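Local coordinates for YjeF-related protein (Enterococcus faecalis, PDB 2R3B) that probably catalyses the ADP-dependent dehydration of the S-form of hydrated NADH and NADPH, repairing these damaged cofactors as a member of the ribokinase-like superfamily, at residues G45-Y56 against Q111-G122; I60-I68 against P86-A94. All blocks are in the same frame, centred on the assembly; numbering follows the deposited sequence.

Contact 1: G45-Y56 against Q111-G122; sequences GRVVLIGGNRQY and QADVILIGPGLG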
ATOM      1  N   GLY B  45      11.927 -24.106   2.858  1.00 16.95           N
ATOM      2  CA  GLY B  45      12.578 -23.596   4.041  1.00 16.71           C
ATOM      3  C   GLY B  45      11.731 -22.659   4.863  1.00 17.49           C
ATOM      4  O   GLY B  45      10.812 -22.008   4.335  1.00 18.14           O
ATOM      5  N   ARG B  46      12.043 -22.627   6.155  1.00 16.71           N
ATOM      6  CA  ARG B  46      11.419 -21.692   7.108  0.70 16.48           C
ATOM      7  C   ARG B  46      12.471 -20.668   7.461  1.00 16.06           C
ATOM      8  O   ARG B  46      13.537 -21.010   7.988  1.00 14.87           O
ATOM      9  CB  ARG B  46      10.953 -22.389   8.386  0.70 17.23           C
ATOM     10  CG  ARG B  46       9.742 -23.319   8.245  0.70 19.04           C
ATOM     11  CD  ARG B  46       9.445 -24.065   9.572  0.70 21.02           C
ATOM     12  NE  ARG B  46       9.148 -23.142  10.673  0.70 26.71           N
ATOM     13  CZ  ARG B  46       7.943 -22.734  11.077  0.70 32.52           C
ATOM     14  NH1 ARG B  46       6.828 -23.179  10.483  0.70 33.28           N
ATOM     15  NH2 ARG B  46       7.849 -21.864  12.105  0.70 24.30           N
ATOM     16  N   VAL B  47      12.187 -19.413   7.172  1.00 15.99           N
ATOM     17  CA  VAL B  47      13.161 -18.356   7.441  1.00 10.73           C
ATOM     18  C   VAL B  47      12.639 -17.489   8.549  1.00 12.34           C
ATOM     19  O   VAL B  47      11.444 -17.190   8.618  1.00 13.57           O
ATOM     20  CB  VAL B  47      13.446 -17.474   6.192  1.00 12.48           C
ATOM     21  CG1 VAL B  47      14.417 -16.373   6.528  1.00 14.97           C
ATOM     22  CG2 VAL B  47      13.951 -18.342   5.047  1.00 12.58           C
ATOM     23  N   VAL B  48      13.529 -17.085   9.449  1.00 10.84           N
ATOM     24  CA  VAL B  48      13.168 -16.112  10.437  1.00 11.10           C
ATOM     25  C   VAL B  48      14.069 -14.880  10.271  1.00 12.70           C
ATOM     26  O   VAL B  48      15.295 -15.010  10.266  1.00 12.53           O
ATOM     27  CB  VAL B  48      13.288 -16.683  11.884  1.00 13.88           C
ATOM     28  CG1 VAL B  48      12.982 -15.561  12.915  1.00 13.80           C
ATOM     29  CG2 VAL B  48      12.321 -17.846  12.098  1.00 13.56           C
ATOM     30  N   LEU B  49      13.448 -13.713  10.101  1.00 10.71           N
ATOM     31  CA  LEU B  49      14.158 -12.445   9.916  0.70 11.89           C
ATOM     32  C   LEU B  49      13.997 -11.633  11.188  1.00 12.99           C
ATOM     33  O   LEU B  49      12.866 -11.429  11.661  1.00 12.93           O
ATOM     34  CB  LEU B  49      13.555 -11.696   8.731  0.70 12.67           C
ATOM     35  CG  LEU B  49      13.401 -12.440   7.397  0.70 12.64           C
ATOM     36  CD1 LEU B  49      12.757 -11.499   6.356  0.70 12.75           C
ATOM     37  CD2 LEU B  49      14.749 -12.976   6.919  0.70 12.18           C
ATOM     38  N   ILE B  50      15.086 -11.145  11.751  1.00 11.21           N
ATOM     39  CA  ILE B  50      15.051 -10.460  13.033  1.00 11.55           C
ATOM     40  C   ILE B  50      15.681  -9.081  12.947  1.00 14.03           C
ATOM     41  O   ILE B  50      16.834  -8.957  12.566  1.00 13.78           O
ATOM     42  CB  ILE B  50      15.821 -11.291  14.096  1.00 13.68           C
ATOM     43  CG1 ILE B  50      15.331 -12.740  14.068  1.00 12.97           C
ATOM     44  CG2 ILE B  50      15.690 -10.618  15.482  1.00 11.84           C
ATOM     45  CD1 ILE B  50      16.060 -13.693  15.035  1.00 13.15           C
ATOM     46  N   GLY B  51      14.898  -8.031  13.236  1.00 10.95           N
ATOM     47  CA  GLY B  51      15.409  -6.659  13.171  1.00 13.36           C
ATOM     48  C   GLY B  51      14.275  -5.678  13.201  1.00 12.74           C
ATOM     49  O   GLY B  51      13.146  -6.031  13.538  1.00 14.53           O
ATOM     50  N   GLY B  52      14.582  -4.442  12.831  1.00 11.64           N
ATOM     51  CA  GLY B  52      13.605  -3.386  12.793  1.00 11.83           C
ATOM     52  C   GLY B  52      13.163  -2.952  14.166  1.00 10.26           C
ATOM     53  O   GLY B  52      12.091  -3.397  14.692  1.00 13.98           O
ATOM     54  N   ASN B  53      13.924  -2.057  14.752  1.00 13.30           N
ATOM     55  CA  ASN B  53      13.502  -1.417  15.986  1.00 11.94           C
ATOM     56  C   ASN B  53      12.477  -0.335  15.642  1.00 10.94           C
ATOM     57  O   ASN B  53      11.960  -0.324  14.524  1.00 13.29           O
ATOM     58  CB  ASN B  53      14.684  -0.932  16.841  1.00 15.39           C
ATOM     59  CG  ASN B  53      15.359   0.292  16.283  1.00 14.81           C
ATOM     60  OD1 ASN B  53      14.885   0.915  15.316  1.00 14.69           O
ATOM     61  ND2 ASN B  53      16.436   0.712  16.961  1.00 16.03           N
ATOM     62  N   ARG B  54      12.155   0.557  16.566  1.00 11.24           N
ATOM     63  CA  ARG B  54      11.098   1.516  16.330  1.00 10.96           C
ATOM     64  C   ARG B  54      11.447   2.643  15.369  1.00 13.61           C
ATOM     65  O   ARG B  54      10.554   3.240  14.772  1.00 15.60           O
ATOM     66  CB  ARG B  54      10.577   2.043  17.657  1.00 13.20           C
ATOM     67  CG  ARG B  54       9.813   0.930  18.387  1.00 15.89           C
ATOM     68  CD  ARG B  54       9.004   1.452  19.520  1.00 23.07           C
ATOM     69  NE  ARG B  54       9.883   1.914  20.559  1.00 21.70           N
ATOM     70  CZ  ARG B  54      10.429   1.130  21.478  1.00 30.27           C
ATOM     71  NH1 ARG B  54      10.153  -0.165  21.516  1.00 29.59           N
ATOM     72  NH2 ARG B  54      11.231   1.663  22.387  1.00 33.14           N
ATOM     73  N   GLN B  55      12.739   2.880  15.191  1.00 12.32           N
ATOM     74  CA  GLN B  55      13.233   3.905  14.244  1.00 14.52           C
ATOM     75  C   GLN B  55      13.502   3.366  12.870  1.00 15.45           C
ATOM     76  O   GLN B  55      13.299   4.066  11.852  1.00 12.68           O
ATOM     77  CB  GLN B  55      14.492   4.574  14.807  1.00 16.48           C
ATOM     78  CG  GLN B  55      15.245   5.552  13.885  1.00 23.71           C
ATOM     79  CD  GLN B  55      16.512   6.149  14.526  1.00 23.69           C
ATOM     80  OE1 GLN B  55      16.937   5.722  15.634  1.00 24.08           O
ATOM     81  NE2 GLN B  55      17.159   7.113  13.814  1.00 24.17           N
ATOM     82  N   TYR B  56      13.960   2.127  12.831  1.00 14.79           N
ATOM     83  CA  TYR B  56      14.496   1.524  11.600  1.00 17.24           C
ATOM     84  C   TYR B  56      13.641   0.358  11.083  1.00 17.99           C
ATOM     85  O   TYR B  56      14.152  -0.542  10.397  1.00 16.67           O
ATOM     86  CB  TYR B  56      15.900   0.989  11.869  1.00 14.94           C
ATOM     87  CG  TYR B  56      16.888   1.942  12.471  1.00 18.75           C
ATOM     88  CD1 TYR B  56      17.175   3.158  11.876  1.00 21.27           C
ATOM     89  CD2 TYR B  56      17.597   1.590  13.606  1.00 21.42           C
ATOM     90  CE1 TYR B  56      18.131   4.025  12.402  1.00 25.49           C
ATOM     91  CE2 TYR B  56      18.532   2.455  14.156  1.00 19.98           C
ATOM     92  CZ  TYR B  56      18.812   3.656  13.544  1.00 26.24           C
ATOM     93  OH  TYR B  56      19.770   4.473  14.111  1.00 26.45           O
ATOM     94  N   GLN B 111      12.469 -23.512  15.240  1.00 15.22           N
ATOM     95  CA  GLN B 111      11.988 -24.161  14.017  1.00 14.07           C
ATOM     96  C   GLN B 111      12.643 -23.695  12.704  1.00 15.97           C
ATOM     97  O   GLN B 111      12.425 -24.295  11.644  1.00 16.42           O
ATOM     98  CB  GLN B 111      10.518 -23.876  13.858  1.00 16.91           C
ATOM     99  CG  GLN B 111       9.675 -24.508  14.911  1.00 19.98           C
ATOM    100  CD  GLN B 111       8.220 -24.268  14.609  1.00 36.93           C
ATOM    101  OE1 GLN B 111       7.715 -24.676  13.548  1.00 35.94           O
ATOM    102  NE2 GLN B 111       7.531 -23.584  15.516  1.00 39.79           N
ATOM    103  N   ALA B 112      13.393 -22.613  12.754  1.00 14.71           N
ATOM    104  CA  ALA B 112      13.908 -21.998  11.529  1.00 13.65           C
ATOM    105  C   ALA B 112      14.961 -22.854  10.852  1.00 16.88           C
ATOM    106  O   ALA B 112      15.777 -23.502  11.534  1.00 17.04           O
ATOM    107  CB  ALA B 112      14.481 -20.651  11.841  1.00 14.44           C
ATOM    108  N   ASP B 113      14.985 -22.820   9.513  1.00 17.00           N
ATOM    109  CA  ASP B 113      16.112 -23.355   8.760  1.00 14.59           C
ATOM    110  C   ASP B 113      17.210 -22.304   8.583  1.00 15.91           C
ATOM    111  O   ASP B 113      18.372 -22.644   8.512  1.00 14.36           O
ATOM    112  CB  ASP B 113      15.623 -23.853   7.389  1.00 20.07           C
ATOM    113  CG  ASP B 113      14.658 -24.985   7.511  1.00 20.68           C
ATOM    114  OD1 ASP B 113      15.048 -26.002   8.116  1.00 21.92           O
ATOM    115  OD2 ASP B 113      13.505 -24.909   7.033  1.00 19.77           O
ATOM    116  N   VAL B 114      16.811 -21.039   8.489  1.00 13.59           N
ATOM    117  CA  VAL B 114      17.683 -19.865   8.241  1.00 12.89           C
ATOM    118  C   VAL B 114      17.209 -18.744   9.142  1.00 13.06           C
ATOM    119  O   VAL B 114      16.005 -18.480   9.236  1.00 14.30           O
ATOM    120  CB  VAL B 114      17.584 -19.403   6.751  1.00  9.58           C
ATOM    121  CG1 VAL B 114      18.578 -18.228   6.462  1.00 12.20           C
ATOM    122  CG2 VAL B 114      17.822 -20.609   5.810  1.00 14.30           C
ATOM    123  N   ILE B 115      18.159 -18.118   9.828  1.00 14.04           N
ATOM    124  CA  ILE B 115      17.938 -16.954  10.651  1.00 13.10           C
ATOM    125  C   ILE B 115      18.776 -15.803  10.102  1.00 13.72           C
ATOM    126  O   ILE B 115      19.993 -15.939   9.963  1.00 14.47           O
ATOM    127  CB  ILE B 115      18.430 -17.220  12.090  1.00 13.98           C
ATOM    128  CG1 ILE B 115      17.721 -18.456  12.681  1.00 14.69           C
ATOM    129  CG2 ILE B 115      18.302 -15.963  12.970  1.00 14.32           C
ATOM    130  CD1 ILE B 115      18.479 -18.997  13.876  1.00 14.44           C
ATOM    131  N   LEU B 116      18.126 -14.666   9.840  1.00 11.57           N
ATOM    132  CA  LEU B 116      18.791 -13.414   9.534  1.00 11.59           C
ATOM    133  C   LEU B 116      18.548 -12.484  10.700  1.00 11.95           C
ATOM    134  O   LEU B 116      17.382 -12.252  11.108  1.00 14.82           O
ATOM    135  CB  LEU B 116      18.221 -12.787   8.254  1.00 13.24           C
ATOM    136  CG  LEU B 116      18.593 -11.328   7.985  1.00 15.39           C
ATOM    137  CD1 LEU B 116      20.123 -11.194   7.744  1.00 13.01           C
ATOM    138  CD2 LEU B 116      17.814 -10.736   6.817  1.00 14.77           C
ATOM    139  N   ILE B 117      19.633 -11.969  11.264  1.00 13.36           N
ATOM    140  CA  ILE B 117      19.538 -10.979  12.316  1.00 13.44           C
ATOM    141  C   ILE B 117      20.340  -9.726  11.969  1.00 14.13           C
ATOM    142  O   ILE B 117      21.516  -9.802  11.561  1.00 13.89           O
ATOM    143  CB  ILE B 117      19.951 -11.556  13.701  1.00 13.01           C
ATOM    144  CG1 ILE B 117      19.676 -10.512  14.819  1.00 15.32           C
ATOM    145  CG2 ILE B 117      21.409 -12.073  13.668  1.00 13.94           C
ATOM    146  CD1 ILE B 117      19.591 -11.127  16.228  1.00 16.52           C
ATOM    147  N   GLY B 118      19.681  -8.571  12.068  1.00 13.15           N
ATOM    148  CA  GLY B 118      20.400  -7.304  12.002  1.00 14.45           C
ATOM    149  C   GLY B 118      19.823  -6.113  11.262  1.00 14.49           C
ATOM    150  O   GLY B 118      20.109  -4.979  11.666  1.00 15.71           O
ATOM    151  N   PRO B 119      19.060  -6.328  10.161  1.00 16.15           N
ATOM    152  CA  PRO B 119      18.497  -5.157   9.456  1.00 17.75           C
ATOM    153  C   PRO B 119      17.646  -4.251  10.350  1.00 15.00           C
ATOM    154  O   PRO B 119      16.678  -4.692  10.924  1.00 15.87           O
ATOM    155  CB  PRO B 119      17.635  -5.783   8.349  1.00 15.80           C
ATOM    156  CG  PRO B 119      18.208  -7.127   8.129  1.00 20.07           C
ATOM    157  CD  PRO B 119      18.691  -7.591   9.481  1.00 16.82           C
ATOM    158  N   GLY B 120      18.050  -2.997  10.492  1.00 14.31           N
ATOM    159  CA  GLY B 120      17.350  -2.050  11.345  1.00 13.60           C
ATOM    160  C   GLY B 120      17.317  -2.430  12.823  1.00 11.52           C
ATOM    161  O   GLY B 120      16.474  -1.932  13.580  1.00 15.89           O
ATOM    162  N   LEU B 121      18.201  -3.321  13.265  1.00 13.72           N
ATOM    163  CA  LEU B 121      18.075  -3.808  14.646  1.00 13.49           C
ATOM    164  C   LEU B 121      18.471  -2.750  15.659  1.00 17.22           C
ATOM    165  O   LEU B 121      17.979  -2.743  16.806  1.00 17.62           O
ATOM    166  CB  LEU B 121      18.927  -5.065  14.845  1.00 17.14           C
ATOM    167  CG  LEU B 121      18.904  -5.729  16.215  1.00 13.87           C
ATOM    168  CD1 LEU B 121      17.583  -6.410  16.559  1.00 14.87           C
ATOM    169  CD2 LEU B 121      20.098  -6.702  16.254  1.00 13.80           C
ATOM    170  N   GLY B 122      19.372  -1.866  15.273  1.00 16.46           N
ATOM    171  CA  GLY B 122      19.853  -0.860  16.223  1.00 17.67           C
ATOM    172  C   GLY B 122      20.848  -1.448  17.214  1.00 21.49           C
ATOM    173  O   GLY B 122      21.360  -2.553  17.023  1.00 18.22           O
TER
HETATM  174  O   HOH W   1      17.735  -1.076  18.960  1.00 25.31           O

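Contact 2: I60-I68 against P86-A94; sequences IIMSTEACI and PLHARCPEA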
ATOM      1  N   ILE B  60      13.739  -3.970   8.026  1.00 12.80           N
ATOM      2  CA  ILE B  60      13.293  -5.355   8.088  1.00 10.97           C
ATOM      3  C   ILE B  60      12.150  -5.625   7.126  1.00 11.87           C
ATOM      4  O   ILE B  60      12.019  -6.749   6.600  1.00 12.77           O
ATOM      5  CB  ILE B  60      12.978  -5.811   9.542  1.00 13.61           C
ATOM      6  CG1 ILE B  60      13.132  -7.325   9.652  1.00 17.02           C
ATOM      7  CG2 ILE B  60      11.615  -5.347   9.989  1.00 12.71           C
ATOM      8  CD1 ILE B  60      14.545  -7.831   9.502  1.00 16.65           C
ATOM      9  N   ILE B  61      11.353  -4.605   6.856  1.00 11.58           N
ATOM     10  CA  ILE B  61      10.271  -4.731   5.885  1.00 14.19           C
ATOM     11  C   ILE B  61      10.866  -4.988   4.506  1.00 12.39           C
ATOM     12  O   ILE B  61      10.372  -5.825   3.724  1.00 13.87           O
ATOM     13  CB  ILE B  61       9.364  -3.473   5.931  1.00 14.36           C
ATOM     14  CG1 ILE B  61       8.612  -3.461   7.275  1.00 16.14           C
ATOM     15  CG2 ILE B  61       8.363  -3.459   4.759  1.00 13.50           C
ATOM     16  CD1 ILE B  61       7.778  -2.151   7.547  1.00 15.56           C
HETATM   17  N   MSE B  62      11.958  -4.294   4.206  1.00 12.91           N
HETATM   18  CA  MSE B  62      12.626  -4.503   2.915  1.00 12.51           C
HETATM   19  C   MSE B  62      13.301  -5.884   2.799  1.00 13.90           C
HETATM   20  O   MSE B  62      13.189  -6.553   1.763  1.00 12.57           O
HETATM   21  CB  MSE B  62      13.599  -3.330   2.642  1.00 13.04           C
HETATM   22  CG  MSE B  62      12.847  -2.041   2.354  1.00 17.39           C
HETATM   23 SE   MSE B  62      13.922  -0.610   1.755  0.75 14.13          SE
HETATM   24  CE  MSE B  62      14.716  -0.134   3.411  1.00 18.14           C
ATOM     25  N   SER B  63      13.940  -6.354   3.873  1.00 12.13           N
ATOM     26  CA  SER B  63      14.424  -7.715   3.888  1.00 12.49           C
ATOM     27  C   SER B  63      13.333  -8.744   3.707  1.00 12.19           C
ATOM     28  O   SER B  63      13.540  -9.769   3.045  1.00 11.58           O
ATOM     29  CB  SER B  63      15.123  -8.018   5.209  1.00 13.33           C
ATOM     30  OG  SER B  63      16.224  -7.178   5.400  1.00 15.60           O
ATOM     31  N   THR B  64      12.187  -8.503   4.346  1.00 11.65           N
ATOM     32  CA  THR B  64      11.039  -9.420   4.241  1.00 12.80           C
ATOM     33  C   THR B  64      10.551  -9.523   2.814  1.00 12.50           C
ATOM     34  O   THR B  64      10.338 -10.622   2.320  1.00 12.93           O
ATOM     35  CB  THR B  64       9.925  -8.954   5.190  1.00 12.46           C
ATOM     36  OG1 THR B  64      10.470  -8.918   6.523  1.00 13.61           O
ATOM     37  CG2 THR B  64       8.690  -9.886   5.110  1.00 12.65           C
ATOM     38  N   GLU B  65      10.387  -8.402   2.132  1.00 13.47           N
ATOM     39  CA  GLU B  65       9.910  -8.424   0.747  1.00 13.11           C
ATOM     40  C   GLU B  65      10.893  -9.225  -0.146  1.00 12.60           C
ATOM     41  O   GLU B  65      10.485  -9.984  -1.027  1.00 13.99           O
ATOM     42  CB  GLU B  65       9.722  -6.984   0.230  1.00 15.29           C
ATOM     43  CG  GLU B  65       9.082  -6.931  -1.163  1.00 16.38           C
ATOM     44  CD  GLU B  65       8.397  -5.609  -1.499  1.00 21.85           C
ATOM     45  OE1 GLU B  65       8.781  -4.578  -0.887  1.00 22.20           O
ATOM     46  OE2 GLU B  65       7.480  -5.629  -2.387  1.00 22.08           O
ATOM     47  N   ALA B  66      12.191  -9.030   0.083  1.00 12.09           N
ATOM     48  CA  ALA B  66      13.247  -9.737  -0.668  1.00 11.98           C
ATOM     49  C   ALA B  66      13.141 -11.242  -0.419  1.00 14.34           C
ATOM     50  O   ALA B  66      13.198 -12.060  -1.348  1.00 13.40           O
ATOM     51  CB  ALA B  66      14.653  -9.216  -0.224  1.00 11.63           C
ATOM     52  N   CYS B  67      12.978 -11.616   0.837  1.00 14.50           N
ATOM     53  CA  CYS B  67      12.915 -13.042   1.200  1.00 14.15           C
ATOM     54  C   CYS B  67      11.714 -13.772   0.581  1.00 15.32           C
ATOM     55  O   CYS B  67      11.864 -14.829  -0.051  1.00 13.31           O
ATOM     56  CB  CYS B  67      12.921 -13.170   2.726  1.00 17.73           C
ATOM     57  SG  CYS B  67      13.069 -14.847   3.353  1.00 16.58           S
ATOM     58  N   ILE B  68      10.533 -13.175   0.710  1.00 13.03           N
ATOM     59  CA  ILE B  68       9.316 -13.730   0.122  1.00 14.01           C
ATOM     60  C   ILE B  68       9.458 -13.839  -1.373  1.00 12.74           C
ATOM     61  O   ILE B  68       9.237 -14.907  -1.951  1.00 13.98           O
ATOM     62  CB  ILE B  68       8.111 -12.848   0.444  1.00 13.12           C
ATOM     63  CG1 ILE B  68       7.854 -12.896   1.959  1.00 18.11           C
ATOM     64  CG2 ILE B  68       6.866 -13.299  -0.345  1.00 16.77           C
ATOM     65  CD1 ILE B  68       6.939 -11.811   2.394  1.00 17.00           C
ATOM     66  N   PRO B  86       2.604  -1.871   8.922  1.00 12.52           N
ATOM     67  CA  PRO B  86       3.125  -1.576   7.578  1.00 12.99           C
ATOM     68  C   PRO B  86       3.751  -2.785   6.908  1.00 11.87           C
ATOM     69  O   PRO B  86       3.750  -2.890   5.672  1.00 12.60           O
ATOM     70  CB  PRO B  86       4.141  -0.443   7.823  1.00 15.74           C
ATOM     71  CG  PRO B  86       4.358  -0.422   9.257  1.00 14.35           C
ATOM     72  CD  PRO B  86       3.177  -0.975   9.936  1.00 12.65           C
ATOM     73  N   LEU B  87       4.306  -3.693   7.707  1.00 12.71           N
ATOM     74  CA  LEU B  87       4.886  -4.907   7.148  0.70 10.14           C
ATOM     75  C   LEU B  87       3.800  -5.738   6.443  1.00 13.42           C
ATOM     76  O   LEU B  87       3.984  -6.184   5.306  1.00 14.53           O
ATOM     77  CB  LEU B  87       5.608  -5.728   8.239  0.70 12.54           C
ATOM     78  CG  LEU B  87       6.483  -6.911   7.741  0.70 13.11           C
ATOM     79  CD1 LEU B  87       7.660  -7.149   8.697  0.70 14.64           C
ATOM     80  CD2 LEU B  87       5.684  -8.178   7.597  0.70 12.22           C
ATOM     81  N   HIS B  88       2.671  -5.948   7.100  1.00 12.40           N
ATOM     82  CA  HIS B  88       1.582  -6.677   6.482  1.00 12.58           C
ATOM     83  C   HIS B  88       0.893  -5.939   5.356  1.00 13.46           C
ATOM     84  O   HIS B  88       0.333  -6.579   4.460  1.00 15.61           O
ATOM     85  CB  HIS B  88       0.540  -7.107   7.516  1.00 13.44           C
ATOM     86  CG  HIS B  88       0.889  -8.374   8.243  1.00 16.85           C
ATOM     87  ND1 HIS B  88       0.372  -8.677   9.487  1.00 15.73           N
ATOM     88  CD2 HIS B  88       1.662  -9.428   7.883  1.00 17.25           C
ATOM     89  CE1 HIS B  88       0.839  -9.858   9.870  1.00 19.82           C
ATOM     90  NE2 HIS B  88       1.622 -10.335   8.912  1.00 17.99           N
ATOM     91  N   ALA B  89       0.877  -4.615   5.396  1.00 11.87           N
ATOM     92  CA  ALA B  89       0.332  -3.849   4.244  1.00 15.27           C
ATOM     93  C   ALA B  89       1.150  -4.167   2.978  1.00 14.54           C
ATOM     94  O   ALA B  89       0.608  -4.161   1.884  1.00 16.50           O
ATOM     95  CB  ALA B  89       0.381  -2.338   4.520  1.00 14.66           C
ATOM     96  N   ARG B  90       2.451  -4.366   3.122  1.00 13.57           N
ATOM     97  CA  ARG B  90       3.325  -4.627   1.974  1.00 15.91           C
ATOM     98  C   ARG B  90       3.545  -6.117   1.676  1.00 18.85           C
ATOM     99  O   ARG B  90       3.748  -6.522   0.516  1.00 18.51           O
ATOM    100  CB  ARG B  90       4.682  -3.945   2.204  1.00 13.42           C
ATOM    101  CG  ARG B  90       4.631  -2.417   2.303  1.00 14.36           C
ATOM    102  CD  ARG B  90       6.007  -1.805   2.442  1.00 17.40           C
ATOM    103  NE  ARG B  90       6.770  -2.133   1.240  1.00 13.63           N
ATOM    104  CZ  ARG B  90       6.702  -1.491   0.080  1.00 15.54           C
ATOM    105  NH1 ARG B  90       5.989  -0.396  -0.043  1.00 17.37           N
ATOM    106  NH2 ARG B  90       7.374  -1.941  -0.962  1.00 17.71           N
ATOM    107  N   CYS B  91       3.555  -6.923   2.723  1.00 14.79           N
ATOM    108  CA  CYS B  91       3.956  -8.330   2.667  1.00 14.81           C
ATOM    109  C   CYS B  91       3.042  -9.151   3.540  1.00 12.66           C
ATOM    110  O   CYS B  91       3.455  -9.582   4.624  1.00 12.75           O
ATOM    111  CB  CYS B  91       5.373  -8.494   3.238  1.00 17.97           C
ATOM    112  SG  CYS B  91       6.676  -7.554   2.343  1.00 27.65           S
ATOM    113  N   PRO B  92       1.805  -9.397   3.089  1.00 12.60           N
ATOM    114  CA  PRO B  92       0.935 -10.231   3.916  1.00 13.78           C
ATOM    115  C   PRO B  92       1.337 -11.705   4.029  1.00 13.13           C
ATOM    116  O   PRO B  92       0.813 -12.401   4.891  1.00 13.49           O
ATOM    117  CB  PRO B  92      -0.426 -10.059   3.256  1.00 14.57           C
ATOM    118  CG  PRO B  92      -0.095  -9.865   1.853  1.00 16.26           C
ATOM    119  CD  PRO B  92       1.116  -8.986   1.859  1.00 15.29           C
ATOM    120  N   GLU B  93       2.298 -12.166   3.215  1.00 12.59           N
ATOM    121  CA  GLU B  93       2.785 -13.514   3.280  1.00 14.67           C
ATOM    122  C   GLU B  93       3.558 -13.798   4.593  1.00 16.65           C
ATOM    123  O   GLU B  93       3.664 -14.932   5.007  1.00 16.01           O
ATOM    124  CB  GLU B  93       3.719 -13.783   2.112  1.00 17.26           C
ATOM    125  CG  GLU B  93       3.035 -13.700   0.762  1.00 14.06           C
ATOM    126  CD  GLU B  93       2.971 -12.334   0.171  1.00 23.07           C
ATOM    127  OE1 GLU B  93       3.460 -11.344   0.797  1.00 21.12           O
ATOM    128  OE2 GLU B  93       2.377 -12.262  -0.943  1.00 28.66           O
ATOM    129  N   ALA B  94       4.110 -12.763   5.207  1.00 13.71           N
ATOM    130  CA  ALA B  94       4.993 -12.904   6.354  1.00 14.06           C
ATOM    131  C   ALA B  94       4.206 -13.082   7.629  1.00 15.12           C
ATOM    132  O   ALA B  94       3.194 -12.381   7.849  1.00 17.28           O
ATOM    133  CB  ALA B  94       5.850 -11.645   6.524  1.00 15.53           C
TER
HETATM  134  O   HOH W   2       9.269  -3.865   1.554  1.00 20.45           O
HETATM  135  O   HOH W   3       4.762  -4.624  -1.451  1.00 37.61           O

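Contact 1: G45-Y56 against Q111-G122
Arg46, in one of its two modelled conformers, lays its guanidinium against the side-chain amide of Gln111, with OE1 of Gln111 3.1 Å above the centre of one guanidinium face and the two planes only 17° apart. Because OE1 sits over the face, the approach is too poorly angled for a hydrogen bond; NE2 of Gln111 is held by Asn107. The backbone of Arg46 is gripped by Asp113, whose OD2 takes the N-H of Arg46 on its anti lone pair at 2.8 Å, while the N-H of Asp113 returns a bond to Arg46 O.

Beyond this end the strands 46-50 and 114-117 run parallel in regular pairing. On the side of Val48 and Ile50, CG2 of Val48 presses on CB of Ala112 at 3.5 Å. CD1 of Ile50 reaches back to CG2 of Ile115 at 3.8 Å, because CG1 lies anti to the carbonyl carbon (chi1 -50°). On the other side CD2 of Leu49, in the conformer modelled here, sits against CB and CD2 of Leu116.

Past the strands, Gly52 N and Asn53 N bond to Pro119 O and Gly120 O. Asn53 OD1 accepts from Gln55 N, an Asx turn, and also from Tyr56 N, which makes the pair an Asx motif; a water joins its ND2 to Leu121 O. CB of Tyr56 packs 3.4 Å from CA of Gly120, and Gly122 CA lies at the ring edge. Two adjacent parallel strands thus open into glycine-rich loops at their C-terminal ends, the usual place for the active site in a ribokinase-like fold; Gly122 is predicted to bind NADPHX.

Contact 2: I60-I68 against P86-A94
Ile61 lies over the start of the 86-90 helix segment, its CG1 3.9 Å from CB of Leu87. Its CD1 continues to Pro86, while the other branch, CG2, meets the aliphatic part of Arg90 at CD, 3.7 Å away, with the two side chains roughly perpendicular.

Arg90 then turns its charged end to Glu65. NH2 donates to Glu65 OE1 at 3.0 Å along an almost straight line (170°), approaching the syn lone pair of OE1, and OE1 lies in the guanidinium plane. One hydrogen bond joins the two groups, and with the carboxylate rotated 64° from the guanidinium plane this salt bridge is not a flat two-pronged pair. Glu65 reaches it with CG anti to the backbone N and an extended chain. One water ties the same OE1 to Arg90 NE, and a second joins OE2 to Arg90 O; Gln283 also holds OE2. NH1 of Arg90 goes to Ala89 O of the second subunit.

Next to the ion pair, the sulfur of Cys91 rests on CA and CB of Glu65. CG2 of Thr64 touches CB of Ala94 at 3.6 Å, while its hydroxyl turns back to Ile60 O, satisfied within its own helix. CD1 of Ile68 touches both CB of Cys91 and CB of Glu93, each at 3.8 Å.

The helix segments 60-68 and 86-90 are inclined at 27° with axes 10.0 Å apart. Thr64 and Leu87 both rest on Val77 of strand 74-78, Thr279 of helix 278-292 touches Glu65 and Arg90, and neighbouring subunits pack against Ile68, Ala89 and Glu93.

How the contacts relate
From the N terminus the chain runs along strand 46-50, crosses the glycine-bearing loop and continues into helix 57-70, the first half of contact 2. Strand 74-78 follows, then helix 84-90 and the turn to Ala94, where contact 2 closes the smaller loop. Strand 95-97 and helix 102-111 come next before strand 114-117 completes contact 1, so the smaller loop lies wholly within the larger. Strand 114-117 returns to the opposite side of 46-50 from 74-78. The contacts meet directly: Leu49 CD1 packs 3.4 Å from Thr64 CA, and Pro119 lies against Ser63, joining sheet, helix layer and the loops of the predicted substrate site. Both reach the second subunit.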